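Local atomic coordinates of Non-structural polyprotein (Sindbis virus, PDB entry 4GUA), a protein that probably cleaves the alphavirus non-structural polyprotein as its nsP2 cysteine protease, here joined to the zinc-binding nsP3 region in an uncleaved precursor. Residues P147-E159 / K268-V280. Sequence-based numbering, arbitrary orientation.
With SO4 (sulfate ion), chain F.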
ATOM      1  N   PRO A 147       0.474   8.135 -15.655  1.00 55.85           N
ATOM      2  CA  PRO A 147       1.670   7.410 -16.091  1.00 57.83           C
ATOM      3  C   PRO A 147       1.271   6.043 -16.626  1.00 63.83           C
ATOM      4  O   PRO A 147       0.550   5.326 -15.933  1.00 68.24           O
ATOM      5  CB  PRO A 147       2.480   7.278 -14.803  1.00 50.47           C
ATOM      6  CG  PRO A 147       1.444   7.222 -13.740  1.00 51.31           C
ATOM      7  CD  PRO A 147       0.328   8.127 -14.190  1.00 52.63           C
ATOM      8  N   VAL A 148       1.766   5.653 -17.792  1.00 62.70           N
ATOM      9  CA  VAL A 148       1.257   4.444 -18.430  1.00 67.68           C
ATOM     10  C   VAL A 148       1.863   3.179 -17.825  1.00 68.02           C
ATOM     11  O   VAL A 148       1.323   2.085 -17.986  1.00 71.86           O
ATOM     12  CB  VAL A 148       1.506   4.457 -19.958  1.00 66.90           C
ATOM     13  CG1 VAL A 148       2.981   4.241 -20.268  1.00 66.78           C
ATOM     14  CG2 VAL A 148       0.667   3.401 -20.630  1.00 64.26           C
ATOM     15  N   ASN A 149       2.969   3.334 -17.107  1.00 64.35           N
ATOM     16  CA  ASN A 149       3.702   2.182 -16.594  1.00 56.45           C
ATOM     17  C   ASN A 149       3.284   1.761 -15.193  1.00 55.16           C
ATOM     18  O   ASN A 149       3.839   0.810 -14.648  1.00 55.46           O
ATOM     19  CB  ASN A 149       5.198   2.477 -16.591  1.00 51.18           C
ATOM     20  CG  ASN A 149       5.573   3.553 -15.595  1.00 56.60           C
ATOM     21  OD1 ASN A 149       4.946   4.613 -15.549  1.00 55.00           O
ATOM     22  ND2 ASN A 149       6.576   3.276 -14.769  1.00 57.85           N
ATOM     23  N   ARG A 150       2.302   2.452 -14.620  1.00 55.36           N
ATOM     24  CA  ARG A 150       1.928   2.236 -13.224  1.00 54.47           C
ATOM     25  C   ARG A 150       0.646   1.426 -13.066  1.00 54.72           C
ATOM     26  O   ARG A 150      -0.360   1.705 -13.712  1.00 54.71           O
ATOM     27  CB  ARG A 150       1.760   3.590 -12.519  1.00 54.35           C
ATOM     28  CG  ARG A 150       1.217   3.505 -11.096  1.00 53.08           C
ATOM     29  CD  ARG A 150       1.524   4.785 -10.316  1.00 58.37           C
ATOM     30  NE  ARG A 150       0.919   4.797  -8.984  1.00 52.06           N
ATOM     31  CZ  ARG A 150       1.438   4.193  -7.918  1.00 46.94           C
ATOM     32  NH1 ARG A 150       2.576   3.517  -8.011  1.00 54.31           N
ATOM     33  NH2 ARG A 150       0.817   4.256  -6.756  1.00 46.06           N
ATOM     34  N   ASN A 151       0.681   0.424 -12.196  1.00 55.09           N
ATOM     35  CA  ASN A 151      -0.551  -0.224 -11.771  1.00 50.99           C
ATOM     36  C   ASN A 151      -1.123   0.589 -10.626  1.00 51.22           C
ATOM     37  O   ASN A 151      -0.514   0.698  -9.567  1.00 60.09           O
ATOM     38  CB  ASN A 151      -0.303  -1.669 -11.335  1.00 48.18           C
ATOM     39  CG  ASN A 151      -0.221  -2.633 -12.514  1.00 56.59           C
ATOM     40  OD1 ASN A 151      -0.539  -2.275 -13.657  1.00 57.24           O
ATOM     41  ND2 ASN A 151       0.195  -3.866 -12.238  1.00 56.14           N
ATOM     42  N   LEU A 152      -2.302   1.151 -10.841  1.00 49.11           N
ATOM     43  CA  LEU A 152      -2.911   2.039  -9.868  1.00 51.51           C
ATOM     44  C   LEU A 152      -3.479   1.233  -8.717  1.00 51.10           C
ATOM     45  O   LEU A 152      -4.127   0.218  -8.936  1.00 57.29           O
ATOM     46  CB  LEU A 152      -4.009   2.865 -10.534  1.00 51.48           C
ATOM     47  CG  LEU A 152      -3.517   3.699 -11.720  1.00 52.81           C
ATOM     48  CD1 LEU A 152      -4.689   4.287 -12.487  1.00 56.10           C
ATOM     49  CD2 LEU A 152      -2.581   4.793 -11.252  1.00 53.77           C
ATOM     50  N   PRO A 153      -3.228   1.676  -7.480  1.00 51.60           N
ATOM     51  CA  PRO A 153      -3.703   0.929  -6.314  1.00 50.88           C
ATOM     52  C   PRO A 153      -5.226   0.935  -6.209  1.00 54.03           C
ATOM     53  O   PRO A 153      -5.800   0.062  -5.558  1.00 54.64           O
ATOM     54  CB  PRO A 153      -3.084   1.682  -5.135  1.00 52.26           C
ATOM     55  CG  PRO A 153      -2.832   3.062  -5.637  1.00 52.35           C
ATOM     56  CD  PRO A 153      -2.554   2.934  -7.107  1.00 55.80           C
ATOM     57  N   HIS A 154      -5.872   1.907  -6.847  1.00 54.23           N
ATOM     58  CA  HIS A 154      -7.324   2.026  -6.774  1.00 53.14           C
ATOM     59  C   HIS A 154      -7.871   2.794  -7.977  1.00 52.99           C
ATOM     60  O   HIS A 154      -7.126   3.457  -8.695  1.00 52.33           O
ATOM     61  CB  HIS A 154      -7.746   2.711  -5.468  1.00 55.20           C
ATOM     62  CG  HIS A 154      -7.302   4.139  -5.357  1.00 58.67           C
ATOM     63  ND1 HIS A 154      -7.882   5.156  -6.083  1.00 54.77           N
ATOM     64  CD2 HIS A 154      -6.337   4.719  -4.604  1.00 59.13           C
ATOM     65  CE1 HIS A 154      -7.295   6.300  -5.784  1.00 53.50           C
ATOM     66  NE2 HIS A 154      -6.355   6.063  -4.888  1.00 55.89           N
ATOM     67  N   ALA A 155      -9.178   2.695  -8.183  1.00 56.53           N
ATOM     68  CA  ALA A 155      -9.851   3.357  -9.294  1.00 57.65           C
ATOM     69  C   ALA A 155      -9.808   4.877  -9.168  1.00 60.02           C
ATOM     70  O   ALA A 155      -9.612   5.416  -8.083  1.00 59.12           O
ATOM     71  CB  ALA A 155     -11.297   2.891  -9.365  1.00 52.97           C
ATOM     72  N   LEU A 156     -10.012   5.562 -10.287  1.00 60.36           N
ATOM     73  CA  LEU A 156     -10.108   7.014 -10.292  1.00 55.36           C
ATOM     74  C   LEU A 156     -11.502   7.380 -10.786  1.00 64.34           C
ATOM     75  O   LEU A 156     -12.203   6.538 -11.354  1.00 67.99           O
ATOM     76  CB  LEU A 156      -9.071   7.613 -11.234  1.00 51.14           C
ATOM     77  CG  LEU A 156      -7.625   7.154 -11.081  1.00 49.67           C
ATOM     78  CD1 LEU A 156      -6.760   7.898 -12.083  1.00 50.59           C
ATOM     79  CD2 LEU A 156      -7.121   7.367  -9.668  1.00 47.84           C
ATOM     80  N   VAL A 157     -11.918   8.622 -10.567  1.00 68.33           N
ATOM     81  CA  VAL A 157     -13.236   9.049 -10.994  1.00 71.85           C
ATOM     82  C   VAL A 157     -13.096   9.510 -12.430  1.00 80.58           C
ATOM     83  O   VAL A 157     -12.183  10.266 -12.751  1.00 78.82           O
ATOM     84  CB  VAL A 157     -13.769  10.209 -10.136  1.00 61.44           C
ATOM     85  CG1 VAL A 157     -13.673   9.861  -8.659  1.00 47.79           C
ATOM     86  CG2 VAL A 157     -12.998  11.481 -10.427  1.00 64.93           C
ATOM     87  N   PRO A 158     -14.007   9.063 -13.301  1.00 88.22           N
ATOM     88  CA  PRO A 158     -13.905   9.473 -14.707  1.00 90.68           C
ATOM     89  C   PRO A 158     -14.012  10.987 -14.882  1.00 89.69           C
ATOM     90  O   PRO A 158     -13.140  11.607 -15.504  1.00 83.09           O
ATOM     91  CB  PRO A 158     -15.103   8.786 -15.366  1.00 94.65           C
ATOM     92  CG  PRO A 158     -16.037   8.429 -14.242  1.00 94.76           C
ATOM     93  CD  PRO A 158     -15.204   8.251 -13.021  1.00 88.99           C
ATOM     94  N   GLU A 159     -15.032  11.578 -14.262  1.00 84.69           N
ATOM     95  CA  GLU A 159     -15.309  12.999 -14.431  1.00 74.06           C
ATOM     96  C   GLU A 159     -15.480  13.687 -13.084  1.00 66.82           C
ATOM     97  O   GLU A 159     -16.233  13.233 -12.232  1.00 66.03           O
ATOM     98  CB  GLU A 159     -16.564  13.199 -15.300  1.00 66.54           C
ATOM     99  N   LYS A 268      -8.073  14.383   5.134  1.00 51.37           N
ATOM    100  CA  LYS A 268      -8.663  14.440   3.807  1.00 54.53           C
ATOM    101  C   LYS A 268      -7.626  14.129   2.716  1.00 61.59           C
ATOM    102  O   LYS A 268      -6.502  14.646   2.725  1.00 61.41           O
ATOM    103  CB  LYS A 268      -9.290  15.816   3.570  1.00 48.37           C
ATOM    104  CG  LYS A 268      -9.668  16.060   2.122  1.00 53.22           C
ATOM    105  CD  LYS A 268     -10.299  17.423   1.913  1.00 59.92           C
ATOM    106  CE  LYS A 268     -11.665  17.534   2.572  1.00 60.34           C
ATOM    107  NZ  LYS A 268     -12.269  18.874   2.329  1.00 62.50           N
ATOM    108  N   SER A 269      -8.021  13.273   1.778  1.00 62.72           N
ATOM    109  CA  SER A 269      -7.178  12.916   0.649  1.00 59.04           C
ATOM    110  C   SER A 269      -8.028  12.694  -0.585  1.00 55.21           C
ATOM    111  O   SER A 269      -9.248  12.681  -0.526  1.00 55.06           O
ATOM    112  CB  SER A 269      -6.384  11.637   0.928  1.00 63.07           C
ATOM    113  OG  SER A 269      -7.183  10.479   0.726  1.00 62.90           O
ATOM    114  N   TYR A 270      -7.349  12.579  -1.712  1.00 57.35           N
ATOM    115  CA  TYR A 270      -7.941  12.172  -2.978  1.00 49.55           C
ATOM    116  C   TYR A 270      -7.635  10.699  -3.300  1.00 46.50           C
ATOM    117  O   TYR A 270      -7.740  10.257  -4.438  1.00 45.96           O
ATOM    118  CB  TYR A 270      -7.566  13.187  -4.051  1.00 47.82           C
ATOM    119  CG  TYR A 270      -7.938  14.571  -3.552  1.00 51.25           C
ATOM    120  CD1 TYR A 270      -9.193  15.108  -3.809  1.00 49.97           C
ATOM    121  CD2 TYR A 270      -7.063  15.304  -2.753  1.00 57.87           C
ATOM    122  CE1 TYR A 270      -9.552  16.352  -3.324  1.00 55.47           C
ATOM    123  CE2 TYR A 270      -7.414  16.557  -2.263  1.00 57.78           C
ATOM    124  CZ  TYR A 270      -8.662  17.071  -2.549  1.00 58.85           C
ATOM    125  OH  TYR A 270      -9.024  18.309  -2.065  1.00 58.17           O
ATOM    126  N   GLY A 271      -7.154   9.976  -2.294  1.00 50.83           N
ATOM    127  CA  GLY A 271      -6.662   8.622  -2.466  1.00 50.84           C
ATOM    128  C   GLY A 271      -5.154   8.733  -2.488  1.00 60.19           C
ATOM    129  O   GLY A 271      -4.621   9.817  -2.231  1.00 62.64           O
ATOM    130  N   TYR A 272      -4.455   7.634  -2.746  1.00 62.06           N
ATOM    131  CA  TYR A 272      -3.060   7.739  -3.145  1.00 57.50           C
ATOM    132  C   TYR A 272      -2.872   7.104  -4.521  1.00 53.27           C
ATOM    133  O   TYR A 272      -2.444   5.954  -4.631  1.00 52.96           O
ATOM    134  CB  TYR A 272      -2.226   6.965  -2.124  1.00 54.93           C
ATOM    135  CG  TYR A 272      -2.897   5.658  -1.723  1.00 53.24           C
ATOM    136  CD1 TYR A 272      -3.912   5.633  -0.772  1.00 54.61           C
ATOM    137  CD2 TYR A 272      -2.537   4.456  -2.323  1.00 46.86           C
ATOM    138  CE1 TYR A 272      -4.533   4.445  -0.422  1.00 55.13           C
ATOM    139  CE2 TYR A 272      -3.149   3.270  -1.976  1.00 48.76           C
ATOM    140  CZ  TYR A 272      -4.145   3.266  -1.028  1.00 52.99           C
ATOM    141  OH  TYR A 272      -4.748   2.070  -0.690  1.00 50.26           O
ATOM    142  N   ALA A 273      -3.031   7.887  -5.575  1.00 46.36           N
ATOM    143  CA  ALA A 273      -2.963   7.314  -6.910  1.00 42.99           C
ATOM    144  C   ALA A 273      -1.522   7.238  -7.380  1.00 46.46           C
ATOM    145  O   ALA A 273      -1.091   6.249  -7.961  1.00 53.07           O
ATOM    146  CB  ALA A 273      -3.810   8.115  -7.884  1.00 38.80           C
ATOM    147  N   ASP A 274      -0.785   8.311  -7.130  1.00 48.38           N
ATOM    148  CA  ASP A 274       0.598   8.404  -7.549  1.00 47.12           C
ATOM    149  C   ASP A 274       1.489   7.659  -6.561  1.00 54.47           C
ATOM    150  O   ASP A 274       1.125   7.448  -5.405  1.00 56.47           O
ATOM    151  CB  ASP A 274       1.015   9.867  -7.684  1.00 41.13           C
ATOM    152  CG  ASP A 274       1.084  10.576  -6.355  1.00 55.14           C
ATOM    153  OD1 ASP A 274       0.015  10.873  -5.779  1.00 59.06           O
ATOM    154  OD2 ASP A 274       2.213  10.845  -5.888  1.00 64.49           O
ATOM    155  N   ARG A 275       2.638   7.220  -7.051  1.00 60.84           N
ATOM    156  CA  ARG A 275       3.593   6.464  -6.254  1.00 57.86           C
ATOM    157  C   ARG A 275       3.959   7.193  -4.956  1.00 56.76           C
ATOM    158  O   ARG A 275       4.040   6.575  -3.893  1.00 55.86           O
ATOM    159  CB  ARG A 275       4.827   6.171  -7.115  1.00 51.56           C
ATOM    160  CG  ARG A 275       6.003   5.525  -6.419  1.00 51.51           C
ATOM    161  CD  ARG A 275       7.134   6.542  -6.249  1.00 68.70           C
ATOM    162  NE  ARG A 275       8.455   5.991  -6.543  1.00 70.79           N
ATOM    163  CZ  ARG A 275       9.077   5.097  -5.783  1.00 71.16           C
ATOM    164  NH1 ARG A 275       8.490   4.627  -4.690  1.00 75.11           N
ATOM    165  NH2 ARG A 275      10.279   4.656  -6.124  1.00 69.30           N
ATOM    166  N   ASN A 276       4.166   8.502  -5.025  1.00 51.11           N
ATOM    167  CA  ASN A 276       4.545   9.244  -3.824  1.00 51.94           C
ATOM    168  C   ASN A 276       3.444   9.268  -2.772  1.00 49.31           C
ATOM    169  O   ASN A 276       3.708   9.033  -1.594  1.00 51.68           O
ATOM    170  CB  ASN A 276       5.018  10.655  -4.174  1.00 52.28           C
ATOM    171  CG  ASN A 276       6.340  10.646  -4.928  1.00 56.09           C
ATOM    172  OD1 ASN A 276       6.471  11.243  -5.999  1.00 59.32           O
ATOM    173  ND2 ASN A 276       7.332   9.959  -4.363  1.00 50.53           N
ATOM    174  N   SER A 277       2.218   9.562  -3.189  1.00 47.46           N
ATOM    175  CA  SER A 277       1.091   9.501  -2.275  1.00 43.80           C
ATOM    176  C   SER A 277       0.996   8.137  -1.597  1.00 44.97           C
ATOM    177  O   SER A 277       0.753   8.064  -0.395  1.00 48.35           O
ATOM    178  CB  SER A 277      -0.220   9.827  -2.993  1.00 50.06           C
ATOM    179  OG  SER A 277      -0.421  11.229  -3.080  1.00 57.64           O
ATOM    180  N   GLU A 278       1.188   7.060  -2.356  1.00 47.05           N
ATOM    181  CA  GLU A 278       1.088   5.715  -1.793  1.00 51.68           C
ATOM    182  C   GLU A 278       2.230   5.426  -0.815  1.00 58.26           C
ATOM    183  O   GLU A 278       2.038   4.745   0.199  1.00 59.59           O
ATOM    184  CB  GLU A 278       1.055   4.647  -2.886  1.00 52.49           C
ATOM    185  CG  GLU A 278       0.950   3.227  -2.313  1.00 56.02           C
ATOM    186  CD  GLU A 278       0.704   2.153  -3.363  1.00 61.14           C
ATOM    187  OE1 GLU A 278       0.541   2.479  -4.563  1.00 58.28           O
ATOM    188  OE2 GLU A 278       0.677   0.966  -2.979  1.00 68.33           O
ATOM    189  N   ASP A 279       3.421   5.932  -1.120  1.00 58.77           N
ATOM    190  CA  ASP A 279       4.562   5.709  -0.249  1.00 63.11           C
ATOM    191  C   ASP A 279       4.304   6.396   1.081  1.00 56.89           C
ATOM    192  O   ASP A 279       4.658   5.878   2.144  1.00 59.74           O
ATOM    193  CB  ASP A 279       5.846   6.266  -0.859  1.00 70.18           C
ATOM    194  CG  ASP A 279       6.349   5.448  -2.032  1.00 75.38           C
ATOM    195  OD1 ASP A 279       5.848   4.322  -2.258  1.00 81.08           O
ATOM    196  OD2 ASP A 279       7.269   5.940  -2.722  1.00 72.81           O
ATOM    197  N   VAL A 280       3.685   7.571   1.005  1.00 49.87           N
ATOM    198  CA  VAL A 280       3.391   8.374   2.188  1.00 50.88           C
ATOM    199  C   VAL A 280       2.328   7.731   3.054  1.00 52.94           C
ATOM    200  O   VAL A 280       2.457   7.663   4.270  1.00 56.81           O
ATOM    201  CB  VAL A 280       2.876   9.761   1.816  1.00 47.59           C
ATOM    202  CG1 VAL A 280       2.368  10.472   3.068  1.00 41.68           C
ATOM    203  CG2 VAL A 280       3.977  10.574   1.150  1.00 49.23           C
TER
HETATM  204  S   SO4 F1703       7.804  -0.126 -15.289  1.00117.83           S
HETATM  205  O1  SO4 F1703       7.151  -1.350 -15.748  1.00115.38           O
HETATM  206  O2  SO4 F1703       9.101  -0.452 -14.702  1.00117.33           O
HETATM  207  O3  SO4 F1703       8.003   0.771 -16.430  1.00114.34           O
HETATM  208  O4  SO4 F1703       6.966   0.515 -14.275  1.00119.43           O
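Arg150 sends CG away from its own amide nitrogen (chi1 173°) and stays extended as far as NE, which brings its guanidinium to the N-terminus of helix 275-286, where the side chain of Glu278, equally stretched, comes up to meet it. This is where segment 147-159, whose strand 151-152 pairs with strand 662-663, crosses the loop between strand 263-269 and that helix in the methyltransferase-like domain (Rossmann-type, strand order 3-2-1-4-5-7-6). Arg150 NE donates to Ala273 O at 2.7 Å, in the carbonyl plane and close to the guanidinium plane, while NH2 adds a weak bond to the same oxygen. NH2 also forms a salt bridge with Glu278 OE1 (2.8 Å), which lies tilted from the guanidinium plane; the two anchors together would limit rotation of the group. Arg275 N lies over the centre of one guanidinium face. Asp274 is the N-cap residue of this helix, its OD2 accepting from Ser277 N.

Farther along 147-159, Pro153 lays CB against Tyr272 CE2 at 3.5 Å. His154 turns its edge to the face of the Tyr272 ring in a T-shaped stack, centroids 5.4 Å apart, and the hydroxyl of that tyrosine bonds to Asn326 of helix 323-333, which covers this side. The imidazole is steadied from its own segment, ND1 donating to Ala155 O. Beyond it, Leu156 CD2 rests on Ala273 CB at 3.8 Å.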